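Local atomic coordinates of amidohydrolase 3 domain-containing protein (Pyrococcus horikoshii, PDB entry 3IGH), a protein that probably hydrolyses carbon-nitrogen bonds other than peptide bonds, as an uncharacterised member of the metal-dependent amidohydrolase family. Residues 10-13 and 14-17; 411-414 and 415-419; 422-425 and 426-429; 433-436 and 437-440. All blocks are in the same frame, centred on the assembly; numbering follows the deposited sequence.

Contact 1 (10-13 and 14-17)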
ATOM      1  N   THR A  10      27.178   5.421 -23.203  1.00 37.51           N
ATOM      2  CA  THR A  10      27.702   4.211 -22.597  1.00 43.30           C
ATOM      3  C   THR A  10      26.909   3.949 -21.327  1.00 42.69           C
ATOM      4  O   THR A  10      27.021   4.680 -20.337  1.00 43.52           O
ATOM      5  CB  THR A  10      29.205   4.341 -22.305  1.00 46.60           C
ATOM      6  OG1 THR A  10      29.914   4.501 -23.540  1.00 49.30           O
ATOM      7  CG2 THR A  10      29.731   3.111 -21.583  1.00 43.72           C
ATOM      8  N   ILE A  11      26.096   2.903 -21.378  1.00 44.54           N
ATOM      9  CA  ILE A  11      25.183   2.598 -20.287  1.00 41.06           C
ATOM     10  C   ILE A  11      25.654   1.343 -19.585  1.00 34.99           C
ATOM     11  O   ILE A  11      25.672   0.272 -20.179  1.00 36.33           O
ATOM     12  CB  ILE A  11      23.738   2.404 -20.804  1.00 38.84           C
ATOM     13  CG1 ILE A  11      23.268   3.671 -21.530  1.00 38.73           C
ATOM     14  CG2 ILE A  11      22.794   2.051 -19.643  1.00 38.86           C
ATOM     15  CD1 ILE A  11      22.415   3.404 -22.740  1.00 46.64           C
ATOM     16  N   TYR A  12      26.049   1.487 -18.322  1.00 38.08           N
ATOM     17  CA  TYR A  12      26.376   0.331 -17.480  1.00 34.23           C
ATOM     18  C   TYR A  12      25.080  -0.228 -16.914  1.00 36.84           C
ATOM     19  O   TYR A  12      24.351   0.482 -16.227  1.00 41.40           O
ATOM     20  CB  TYR A  12      27.313   0.738 -16.336  1.00 38.00           C
ATOM     21  CG  TYR A  12      28.714   1.073 -16.791  1.00 44.23           C
ATOM     22  CD1 TYR A  12      29.670   0.075 -16.936  1.00 40.87           C
ATOM     23  CD2 TYR A  12      29.081   2.387 -17.089  1.00 43.60           C
ATOM     24  CE1 TYR A  12      30.959   0.370 -17.360  1.00 47.64           C
ATOM     25  CE2 TYR A  12      30.368   2.691 -17.517  1.00 51.92           C
ATOM     26  CZ  TYR A  12      31.302   1.675 -17.649  1.00 49.33           C
ATOM     27  OH  TYR A  12      32.585   1.952 -18.073  1.00 55.20           O
ATOM     28  N   THR A  13      24.790  -1.489 -17.214  1.00 35.83           N
ATOM     29  CA  THR A  13      23.559  -2.112 -16.745  1.00 39.94           C
ATOM     30  C   THR A  13      23.805  -2.964 -15.516  1.00 43.62           C
ATOM     31  O   THR A  13      22.872  -3.267 -14.781  1.00 37.64           O
ATOM     32  CB  THR A  13      22.877  -2.991 -17.826  1.00 42.08           C
ATOM     33  OG1 THR A  13      23.675  -4.153 -18.084  1.00 46.45           O
ATOM     34  CG2 THR A  13      22.654  -2.201 -19.117  1.00 37.75           C
ATOM     35  N   SER A  14      25.061  -3.356 -15.309  1.00 36.96           N
ATOM     36  CA  SER A  14      25.444  -4.224 -14.195  1.00 41.51           C
ATOM     37  C   SER A  14      26.929  -4.022 -13.913  1.00 43.79           C
ATOM     38  O   SER A  14      27.699  -3.714 -14.828  1.00 41.12           O
ATOM     39  CB  SER A  14      25.153  -5.687 -14.552  1.00 41.11           C
ATOM     40  OG  SER A  14      25.495  -6.558 -13.498  1.00 52.38           O
ATOM     41  N   PHE A  15      27.327  -4.173 -12.652  1.00 39.54           N
ATOM     42  CA  PHE A  15      28.735  -4.003 -12.275  1.00 39.61           C
ATOM     43  C   PHE A  15      29.415  -5.339 -11.960  1.00 43.43           C
ATOM     44  O   PHE A  15      30.578  -5.536 -12.312  1.00 44.05           O
ATOM     45  CB  PHE A  15      28.889  -3.022 -11.106  1.00 38.16           C
ATOM     46  CG  PHE A  15      28.638  -1.586 -11.478  1.00 39.21           C
ATOM     47  CD1 PHE A  15      29.523  -0.897 -12.309  1.00 33.40           C
ATOM     48  CD2 PHE A  15      27.525  -0.915 -10.984  1.00 34.09           C
ATOM     49  CE1 PHE A  15      29.291   0.432 -12.659  1.00 42.10           C
ATOM     50  CE2 PHE A  15      27.288   0.424 -11.325  1.00 39.30           C
ATOM     51  CZ  PHE A  15      28.171   1.093 -12.161  1.00 40.41           C
ATOM     52  N   ASN A  16      28.692  -6.230 -11.282  1.00 37.26           N
ATOM     53  CA  ASN A  16      29.118  -7.612 -11.054  1.00 42.45           C
ATOM     54  C   ASN A  16      28.040  -8.556 -11.583  1.00 48.32           C
ATOM     55  O   ASN A  16      27.038  -8.774 -10.902  1.00 56.71           O
ATOM     56  CB  ASN A  16      29.323  -7.895  -9.558  1.00 50.77           C
ATOM     57  CG  ASN A  16      30.616  -7.315  -9.005  1.00 61.90           C
ATOM     58  OD1 ASN A  16      31.382  -6.657  -9.712  1.00 78.85           O
ATOM     59  ND2 ASN A  16      30.863  -7.566  -7.723  1.00 63.72           N
ATOM     60  N   PRO A  17      28.218  -9.109 -12.802  1.00 52.23           N
ATOM     61  CA  PRO A  17      29.319  -8.960 -13.762  1.00 51.06           C
ATOM     62  C   PRO A  17      29.223  -7.642 -14.519  1.00 48.90           C
ATOM     63  O   PRO A  17      28.140  -7.068 -14.612  1.00 45.26           O
ATOM     64  CB  PRO A  17      29.098 -10.125 -14.743  1.00 55.09           C
ATOM     65  CG  PRO A  17      27.944 -10.923 -14.200  1.00 61.71           C
ATOM     66  CD  PRO A  17      27.171  -9.999 -13.331  1.00 54.60           C
TER
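Tyr12 and Phe15 meet at the point where strand 10-14 runs out into the loop leading to strand 19-21. Their rings lie nearly parallel, with planes 19° apart, but are slid so far past one another that they scarcely overlap; the centroids are 5.9 Å apart. The touch itself is made by Phe15 CE1, which comes obliquely to within 4.2 Å of Tyr12 CB, an aliphatic-to-ring contact rather than a true stack. In both residues CG stands anti to the carbonyl carbon (chi1 -71° in Tyr12, -72° in Phe15), which sends the two rings off the same side of the chain.

Between them the strand is kinked: Thr13 and Ser14 both face Lys19, forming a classic beta bulge. Ser14 turns its hydroxyl on into the loop, with OG opposite the backbone N (chi1 -179°). From there OG donates to O of Pro17 at 2.9 Å, in the carbonyl plane, closing the loop across a cis peptide bond that precedes the proline. OG has a second partner in Lys458 NZ, which ties the loop to a distant part of the chain.

The strand is held on one side by backbone bonds to Val21 and Lys19 of strand 19-21 and on the other by bonds to Lys57 and Val59. Phe15 fits between strand 58-68, at Met60 and Pro61, and helix 436-450, at Leu440, His441 and Thr444, while Tyr12 packs on Pro474 and Leu475.

Contact 2 (411-414 and 415-419)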
ATOM      1  N   THR A 411      31.433   7.602   0.397  1.00 30.32           N
ATOM      2  CA  THR A 411      31.321   6.251   0.939  1.00 32.12           C
ATOM      3  C   THR A 411      31.992   5.232   0.024  1.00 29.35           C
ATOM      4  O   THR A 411      32.620   4.284   0.507  1.00 29.61           O
ATOM      5  CB  THR A 411      29.835   5.907   1.274  1.00 29.29           C
ATOM      6  OG1 THR A 411      29.477   6.568   2.497  1.00 31.59           O
ATOM      7  CG2 THR A 411      29.597   4.402   1.424  1.00 30.81           C
ATOM      8  N   VAL A 412      31.884   5.445  -1.292  1.00 29.99           N
ATOM      9  CA  VAL A 412      32.628   4.640  -2.269  1.00 33.18           C
ATOM     10  C   VAL A 412      34.132   4.757  -1.993  1.00 33.84           C
ATOM     11  O   VAL A 412      34.837   3.749  -1.913  1.00 33.57           O
ATOM     12  CB  VAL A 412      32.311   5.050  -3.732  1.00 30.50           C
ATOM     13  CG1 VAL A 412      33.254   4.343  -4.735  1.00 33.44           C
ATOM     14  CG2 VAL A 412      30.856   4.719  -4.077  1.00 30.51           C
ATOM     15  N   ASP A 413      34.601   5.988  -1.799  1.00 33.47           N
ATOM     16  CA  ASP A 413      36.018   6.224  -1.526  1.00 33.58           C
ATOM     17  C   ASP A 413      36.497   5.503  -0.264  1.00 36.33           C
ATOM     18  O   ASP A 413      37.590   4.928  -0.246  1.00 34.72           O
ATOM     19  CB  ASP A 413      36.309   7.714  -1.423  1.00 34.77           C
ATOM     20  CG  ASP A 413      37.797   8.018  -1.559  1.00 57.92           C
ATOM     21  OD1 ASP A 413      38.423   7.529  -2.520  1.00 57.55           O
ATOM     22  OD2 ASP A 413      38.345   8.739  -0.710  1.00 50.33           O
ATOM     23  N   ALA A 414      35.657   5.524   0.772  1.00 32.22           N
ATOM     24  CA  ALA A 414      35.935   4.856   2.038  1.00 33.17           C
ATOM     25  C   ALA A 414      36.102   3.351   1.874  1.00 33.80           C
ATOM     26  O   ALA A 414      37.000   2.760   2.459  1.00 32.36           O
ATOM     27  CB  ALA A 414      34.842   5.176   3.043  1.00 32.90           C
ATOM     28  N   ALA A 415      35.245   2.733   1.068  1.00 29.75           N
ATOM     29  CA  ALA A 415      35.330   1.298   0.818  1.00 31.17           C
ATOM     30  C   ALA A 415      36.542   0.921  -0.022  1.00 35.38           C
ATOM     31  O   ALA A 415      37.153  -0.126   0.199  1.00 36.64           O
ATOM     32  CB  ALA A 415      34.057   0.797   0.147  1.00 28.89           C
ATOM     33  N   VAL A 416      36.873   1.771  -0.987  1.00 33.37           N
ATOM     34  CA  VAL A 416      37.971   1.502  -1.912  1.00 36.94           C
ATOM     35  C   VAL A 416      39.325   1.805  -1.257  1.00 35.76           C
ATOM     36  O   VAL A 416      40.247   1.000  -1.345  1.00 39.08           O
ATOM     37  CB  VAL A 416      37.785   2.256  -3.272  1.00 35.39           C
ATOM     38  CG1 VAL A 416      39.021   2.094  -4.191  1.00 41.84           C
ATOM     39  CG2 VAL A 416      36.538   1.744  -3.997  1.00 32.44           C
ATOM     40  N   ASN A 417      39.416   2.938  -0.563  1.00 35.26           N
ATOM     41  CA  ASN A 417      40.695   3.412  -0.024  1.00 41.55           C
ATOM     42  C   ASN A 417      40.899   3.292   1.479  1.00 45.18           C
ATOM     43  O   ASN A 417      41.996   3.573   1.983  1.00 44.74           O
ATOM     44  CB  ASN A 417      40.956   4.845  -0.498  1.00 36.15           C
ATOM     45  CG  ASN A 417      41.095   4.925  -1.999  1.00 41.47           C
ATOM     46  OD1 ASN A 417      41.825   4.145  -2.597  1.00 49.49           O
ATOM     47  ND2 ASN A 417      40.382   5.852  -2.615  1.00 46.05           N
ATOM     48  N   ARG A 418      39.841   2.895   2.187  1.00 37.11           N
ATOM     49  CA  ARG A 418      39.888   2.565   3.623  1.00 39.88           C
ATOM     50  C   ARG A 418      40.565   3.569   4.555  1.00 39.01           C
ATOM     51  O   ARG A 418      41.169   3.177   5.540  1.00 36.14           O
ATOM     52  CB  ARG A 418      40.456   1.155   3.849  1.00 44.54           C
ATOM     53  CG  ARG A 418      39.436   0.059   3.637  1.00 45.79           C
ATOM     54  CD  ARG A 418      39.934  -1.305   4.092  1.00 36.07           C
ATOM     55  NE  ARG A 418      39.740  -1.583   5.520  1.00 36.66           N
ATOM     56  CZ  ARG A 418      38.595  -2.006   6.064  1.00 35.56           C
ATOM     57  NH1 ARG A 418      37.507  -2.156   5.316  1.00 27.20           N
ATOM     58  NH2 ARG A 418      38.532  -2.258   7.365  1.00 31.94           N
ATOM     59  N   GLY A 419      40.435   4.855   4.258  1.00 36.87           N
ATOM     60  CA  GLY A 419      40.986   5.895   5.118  1.00 35.98           C
ATOM     61  C   GLY A 419      42.485   6.098   4.993  1.00 34.76           C
ATOM     62  O   GLY A 419      43.110   6.619   5.919  1.00 38.11           O
TER
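The C-terminal turn of helix 408-417, within the amidohydrolase (TIM-barrel clan) fold, is where Asp413 and Asn417 meet one turn apart. Asn417 ND2 donates to Asp413 OD1 at 2.6 Å in a bent bond, with an N-H...O angle of 133°. The acceptor lies in the amide plane of Asn417, yet the donor reaches OD1 from above the carboxylate plane, the two planes being 72° apart. Asp413 swings its CG opposite its own backbone N (chi1 -163°), which carries the carboxylate along the helix toward the amide. Glu479 OE1 also lies close to OD1, so the amide donor is likely to offset some of that like-charge strain. Replacing Asp413 with an alanine would probably leave Asn417 ND2 without this acceptor and its amide freer to turn.

Beneath these side chains the backbone is regular: Asn417 N bonds to Asp413 O at 2.7 Å, and Val416 N to Val412 O at 3.0 Å. Val416 CG2 lies 4.3 Å from Val412 CG1, a small apolar patch continued by Ala439 and Leu440 of helix 436-450. The helix stops at Arg418, which takes a positive phi; its guanidinium leaves the helix, NH1 donating to Tyr384 O. The last bond is off-axis: Arg418 N meets Ala414 O at 2.9 Å from above the carbonyl plane.

Contact 3 (422-425 and 426-429). With SO4 (sulfate ion), chain E.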
ATOM      1  N   LYS A 422      44.366   9.095   6.505  1.00 36.51           N
ATOM      2  CA  LYS A 422      43.312   9.749   7.282  1.00 37.73           C
ATOM      3  C   LYS A 422      43.166   9.155   8.677  1.00 33.73           C
ATOM      4  O   LYS A 422      42.988   9.891   9.655  1.00 44.29           O
ATOM      5  CB  LYS A 422      41.962   9.685   6.539  1.00 41.09           C
ATOM      6  CG  LYS A 422      41.907  10.488   5.226  1.00 42.57           C
ATOM      7  CD  LYS A 422      40.523  10.448   4.574  1.00 45.46           C
ATOM      8  CE  LYS A 422      40.563  11.054   3.175  1.00 46.50           C
ATOM      9  NZ  LYS A 422      39.217  11.087   2.534  1.00 47.18           N
ATOM     10  N   VAL A 423      43.244   7.826   8.758  1.00 35.05           N
ATOM     11  CA  VAL A 423      43.052   7.097  10.007  1.00 35.77           C
ATOM     12  C   VAL A 423      44.007   5.916  10.093  1.00 31.40           C
ATOM     13  O   VAL A 423      44.402   5.350   9.068  1.00 37.29           O
ATOM     14  CB  VAL A 423      41.580   6.568  10.180  1.00 43.23           C
ATOM     15  CG1 VAL A 423      40.589   7.705  10.495  1.00 37.70           C
ATOM     16  CG2 VAL A 423      41.135   5.763   8.969  1.00 31.15           C
ATOM     17  N   LYS A 424      44.343   5.541  11.327  1.00 33.18           N
ATOM     18  CA  LYS A 424      45.200   4.386  11.633  1.00 34.59           C
ATOM     19  C   LYS A 424      44.723   3.076  10.993  1.00 35.06           C
ATOM     20  O   LYS A 424      45.538   2.248  10.579  1.00 30.83           O
ATOM     21  CB  LYS A 424      45.309   4.217  13.158  1.00 37.08           C
ATOM     22  CG  LYS A 424      46.333   3.189  13.641  1.00 45.73           C
ATOM     23  CD  LYS A 424      47.754   3.640  13.335  1.00 53.85           C
ATOM     24  CE  LYS A 424      48.772   2.747  14.015  1.00 66.88           C
ATOM     25  NZ  LYS A 424      50.165   3.136  13.650  1.00 53.91           N
ATOM     26  N   LEU A 425      43.403   2.911  10.890  1.00 34.45           N
ATOM     27  CA  LEU A 425      42.793   1.663  10.418  1.00 31.48           C
ATOM     28  C   LEU A 425      43.284   1.189   9.048  1.00 33.01           C
ATOM     29  O   LEU A 425      43.399  -0.016   8.824  1.00 35.62           O
ATOM     30  CB  LEU A 425      41.254   1.789  10.406  1.00 33.27           C
ATOM     31  CG  LEU A 425      40.481   0.471  10.382  1.00 38.08           C
ATOM     32  CD1 LEU A 425      40.767  -0.336  11.642  1.00 41.06           C
ATOM     33  CD2 LEU A 425      38.984   0.707  10.193  1.00 41.20           C
ATOM     34  N   TYR A 426      43.578   2.128   8.145  1.00 34.87           N
ATOM     35  CA  TYR A 426      44.058   1.758   6.812  1.00 37.06           C
ATOM     36  C   TYR A 426      45.262   0.818   6.849  1.00 37.87           C
ATOM     37  O   TYR A 426      45.204  -0.283   6.291  1.00 35.27           O
ATOM     38  CB  TYR A 426      44.400   2.974   5.933  1.00 37.86           C
ATOM     39  CG  TYR A 426      45.043   2.520   4.638  1.00 39.18           C
ATOM     40  CD1 TYR A 426      46.418   2.690   4.413  1.00 41.72           C
ATOM     41  CD2 TYR A 426      44.295   1.851   3.668  1.00 37.45           C
ATOM     42  CE1 TYR A 426      47.018   2.228   3.245  1.00 43.28           C
ATOM     43  CE2 TYR A 426      44.887   1.389   2.492  1.00 44.42           C
ATOM     44  CZ  TYR A 426      46.248   1.584   2.291  1.00 50.01           C
ATOM     45  OH  TYR A 426      46.837   1.135   1.134  1.00 47.68           O
ATOM     46  N   GLU A 427      46.345   1.253   7.500  1.00 37.77           N
ATOM     47  CA  GLU A 427      47.590   0.478   7.539  0.50 42.49           C
ATOM     48  C   GLU A 427      47.386  -0.898   8.164  1.00 41.86           C
ATOM     49  O   GLU A 427      48.067  -1.851   7.807  1.00 39.13           O
ATOM     50  CB  GLU A 427      48.715   1.255   8.252  0.50 43.61           C
ATOM     51  CG  GLU A 427      48.632   1.315   9.783  0.50 48.22           C
ATOM     52  CD  GLU A 427      49.541   0.311  10.498  0.50 63.40           C
ATOM     53  OE1 GLU A 427      49.781   0.495  11.709  0.50 64.59           O
ATOM     54  OE2 GLU A 427      50.021  -0.656   9.863  0.50 67.61           O
ATOM     55  N   LEU A 428      46.434  -0.990   9.089  1.00 37.55           N
ATOM     56  CA  LEU A 428      46.186  -2.229   9.809  1.00 36.95           C
ATOM     57  C   LEU A 428      45.277  -3.194   9.063  1.00 41.45           C
ATOM     58  O   LEU A 428      45.314  -4.393   9.324  1.00 45.83           O
ATOM     59  CB  LEU A 428      45.604  -1.919  11.187  1.00 36.04           C
ATOM     60  CG  LEU A 428      46.525  -1.184  12.163  1.00 41.62           C
ATOM     61  CD1 LEU A 428      45.746  -0.691  13.369  1.00 36.90           C
ATOM     62  CD2 LEU A 428      47.672  -2.095  12.585  1.00 46.94           C
ATOM     63  N   THR A 429      44.449  -2.673   8.152  1.00 40.94           N
ATOM     64  CA  THR A 429      43.408  -3.485   7.490  1.00 41.64           C
ATOM     65  C   THR A 429      43.375  -3.310   5.969  1.00 45.95           C
ATOM     66  O   THR A 429      42.325  -3.516   5.346  1.00 43.92           O
ATOM     67  CB  THR A 429      41.980  -3.204   8.067  1.00 37.65           C
ATOM     68  OG1 THR A 429      41.561  -1.879   7.719  1.00 40.68           O
ATOM     69  CG2 THR A 429      41.956  -3.354   9.579  1.00 41.22           C
TER
HETATM   70  S   SO4 E   4      35.877  12.612   3.763  1.00 54.72           S
HETATM   71  O1  SO4 E   4      35.842  13.810   2.932  1.00 56.57           O
HETATM   72  O2  SO4 E   4      37.262  12.186   3.954  1.00 51.42           O
HETATM   73  O3  SO4 E   4      35.246  12.889   5.049  1.00 54.59           O
HETATM   74  O4  SO4 E   4      35.152  11.535   3.097  1.00 55.79           O
HETATM   75  O   HOH W   1      46.827   4.429   8.213  1.00 37.27           O
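Local packing at the start of a short helix joins Leu425 to Thr429, one turn on, in the excursion between helices 408-417 and 436-450. Thr429 OG1 donates to Leu425 O at 2.8 Å, rising well above the carbonyl plane. Its hydroxyl sits between its own backbone N and carbonyl carbon (chi1 68°), which turns it back on the turn below, while CG2 rests 3.8 Å from Leu425 CD1. The backbone bonds to Leu425 O are bent and weak: from Thr429 N, 2.9 Å, and from Leu428 N, 3.2 Å. A water takes part at the first turn, donating to Val423 O and accepting from Glu427 N.

On the outer face Lys424 and Glu427 run side by side; their weak salt bridge, NZ to OE1 at 3.3 Å, is doubtful because Glu427 has two conformers. Lys422 extends away to a sulfate, NZ to O2 at 2.7 Å, which His363 also binds. Leu425 packs on Ile365, Ile371 and Val372.

The buried Thr429 hydroxyl is thus used twice, giving its proton to Leu425 O and accepting from Arg418 NE, whose charge probably polarises it and strengthens its donation to the carbonyl.

Contact 4 (433-436 and 437-440). With SO4 (sulfate ion), chain N.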
ATOM      1  N   ALA A 433      40.309  -3.618   1.504  1.00 36.11           N
ATOM      2  CA  ALA A 433      39.939  -2.634   0.482  1.00 36.68           C
ATOM      3  C   ALA A 433      39.218  -3.306  -0.681  1.00 41.72           C
ATOM      4  O   ALA A 433      39.581  -4.409  -1.084  1.00 41.79           O
ATOM      5  CB  ALA A 433      41.180  -1.908  -0.019  1.00 34.17           C
ATOM      6  N   LEU A 434      38.176  -2.655  -1.189  1.00 41.88           N
ATOM      7  CA  LEU A 434      37.437  -3.173  -2.342  1.00 40.06           C
ATOM      8  C   LEU A 434      37.875  -2.418  -3.583  1.00 39.63           C
ATOM      9  O   LEU A 434      38.360  -1.294  -3.483  1.00 39.54           O
ATOM     10  CB  LEU A 434      35.923  -3.003  -2.151  1.00 41.96           C
ATOM     11  CG  LEU A 434      35.230  -3.642  -0.942  1.00 45.70           C
ATOM     12  CD1 LEU A 434      33.724  -3.547  -1.104  1.00 45.55           C
ATOM     13  CD2 LEU A 434      35.641  -5.086  -0.781  1.00 55.07           C
ATOM     14  N   ASP A 435      37.705  -3.015  -4.756  1.00 36.50           N
ATOM     15  CA  ASP A 435      37.905  -2.245  -5.978  1.00 44.01           C
ATOM     16  C   ASP A 435      36.629  -1.463  -6.302  1.00 43.43           C
ATOM     17  O   ASP A 435      35.565  -1.744  -5.736  1.00 40.12           O
ATOM     18  CB  ASP A 435      38.388  -3.117  -7.149  1.00 49.04           C
ATOM     19  CG  ASP A 435      37.459  -4.276  -7.463  1.00 58.37           C
ATOM     20  OD1 ASP A 435      36.219  -4.126  -7.396  1.00 62.20           O
ATOM     21  OD2 ASP A 435      37.983  -5.357  -7.805  1.00 75.52           O
ATOM     22  N   ILE A 436      36.737  -0.489  -7.203  1.00 40.69           N
ATOM     23  CA  ILE A 436      35.613   0.398  -7.512  1.00 38.65           C
ATOM     24  C   ILE A 436      34.373  -0.335  -8.056  1.00 39.24           C
ATOM     25  O   ILE A 436      33.256   0.007  -7.676  1.00 32.89           O
ATOM     26  CB  ILE A 436      36.042   1.608  -8.399  1.00 43.66           C
ATOM     27  CG1 ILE A 436      34.933   2.667  -8.428  1.00 41.14           C
ATOM     28  CG2 ILE A 436      36.490   1.155  -9.809  1.00 43.59           C
ATOM     29  CD1 ILE A 436      35.446   4.080  -8.532  1.00 76.14           C
ATOM     30  N   LYS A 437      34.576  -1.359  -8.889  1.00 34.78           N
ATOM     31  CA  LYS A 437      33.471  -2.164  -9.425  1.00 38.21           C
ATOM     32  C   LYS A 437      32.635  -2.838  -8.339  1.00 41.45           C
ATOM     33  O   LYS A 437      31.406  -2.824  -8.406  1.00 42.24           O
ATOM     34  CB  LYS A 437      33.983  -3.265 -10.353  1.00 38.74           C
ATOM     35  CG  LYS A 437      34.047  -2.931 -11.828  1.00 60.23           C
ATOM     36  CD  LYS A 437      33.616  -4.143 -12.658  1.00 77.53           C
ATOM     37  CE  LYS A 437      34.207  -5.461 -12.132  1.00 84.67           C
ATOM     38  NZ  LYS A 437      33.194  -6.565 -12.094  1.00 61.62           N
ATOM     39  N   ASP A 438      33.307  -3.451  -7.363  1.00 37.88           N
ATOM     40  CA  ASP A 438      32.629  -4.103  -6.244  1.00 36.33           C
ATOM     41  C   ASP A 438      31.952  -3.099  -5.312  1.00 35.61           C
ATOM     42  O   ASP A 438      30.914  -3.408  -4.726  1.00 36.15           O
ATOM     43  CB  ASP A 438      33.595  -4.971  -5.439  1.00 38.77           C
ATOM     44  CG  ASP A 438      34.027  -6.224  -6.184  1.00 47.27           C
ATOM     45  OD1 ASP A 438      33.450  -6.538  -7.246  1.00 56.64           O
ATOM     46  OD2 ASP A 438      34.953  -6.903  -5.699  1.00 68.00           O
ATOM     47  N   ALA A 439      32.550  -1.919  -5.162  1.00 34.51           N
ATOM     48  CA  ALA A 439      31.940  -0.846  -4.378  1.00 35.88           C
ATOM     49  C   ALA A 439      30.653  -0.330  -5.024  1.00 34.16           C
ATOM     50  O   ALA A 439      29.637  -0.151  -4.334  1.00 34.26           O
ATOM     51  CB  ALA A 439      32.939   0.298  -4.139  1.00 29.23           C
ATOM     52  N   LEU A 440      30.687  -0.106  -6.343  1.00 30.76           N
ATOM     53  CA  LEU A 440      29.502   0.359  -7.068  1.00 34.02           C
ATOM     54  C   LEU A 440      28.404  -0.696  -7.118  1.00 33.76           C
ATOM     55  O   LEU A 440      27.228  -0.367  -6.998  1.00 31.13           O
ATOM     56  CB  LEU A 440      29.858   0.873  -8.476  1.00 32.16           C
ATOM     57  CG  LEU A 440      30.795   2.092  -8.474  1.00 36.03           C
ATOM     58  CD1 LEU A 440      31.075   2.564  -9.900  1.00 35.32           C
ATOM     59  CD2 LEU A 440      30.268   3.257  -7.613  1.00 33.02           C
TER
HETATM   60  S   SO4 N  13      33.182  -9.461 -14.954  0.50 73.00           S
HETATM   61  O1  SO4 N  13      34.426  -9.804 -15.636  0.50 77.97           O
HETATM   62  O2  SO4 N  13      33.371  -8.212 -14.225  0.50 62.84           O
HETATM   63  O3  SO4 N  13      32.125  -9.290 -15.944  0.50 71.21           O
HETATM   64  O4  SO4 N  13      32.815 -10.529 -14.026  0.50 67.90           O
HETATM   65  O   HOH W   2      37.113  -5.717  -4.609  1.00 51.84           O
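Asp435 holds CG between its own backbone N and carbonyl carbon (chi1 57°), folding the carboxylate over the start of helix 436-450, while Asp438 turns its CG opposite the carbonyl carbon (chi1 -71°) to face it. Asp435 is the N-cap: its OD1 accepts from Asp438 N at 3.0 Å, a nearly straight bond met along the C-O direction. A water links the two residues as well, accepting from Asp435 N at 2.8 Å and donating to Asp438 OD2 at 2.7 Å. The two carboxylates, planes 51° apart, approach to 3.5 Å between Asp435 OD1 and Asp438 OD2; the helix N-terminus probably eases that repulsion. Asp438 OD1 has its own mate in Asn16 ND2, so an alanine here would probably leave that amide and the bridging water without their acceptor.

The bent chain of Lys437 leads away from residues 433-436, and NZ reaches O2 of a sulfate at 2.7 Å; NZ also donates to Phe15 O and Asn16 OD1, and Leu18 N binds the same ion. One turn along, Ile436 and Leu440 lie side by side, CG1 to CD1 4.1 Å. Leu434 packs on Met390 of helix 386-392 and Phe397 of strand 395-397, and Ala439 and Leu440 press against Val412 of helix 408-417.

Overall arrangement
Contacts 2, 3 and 4 follow one another along 411-440, and contact 1 joins them from the N-terminal end. Contact 4 lies between contacts 1 and 2: its centre is about 9 Å from that of contact 2 and about 13 Å from that of contact 1. Ala415 O accepts from Leu434 N at 3.1 Å, tying 2 to 4, while Phe15 CE2 packs on Leu440 CB at 3.9 Å, tying 1 to 4. Contact 3 is reached through contact 2, centres about 11 Å apart, where Tyr426 packs on Asn417 and Arg418. Contacts 1 and 3 do not touch, their centres about 31 Å apart. The two sulfates, at contacts 3 and 4, probably come from the crystallisation liquor.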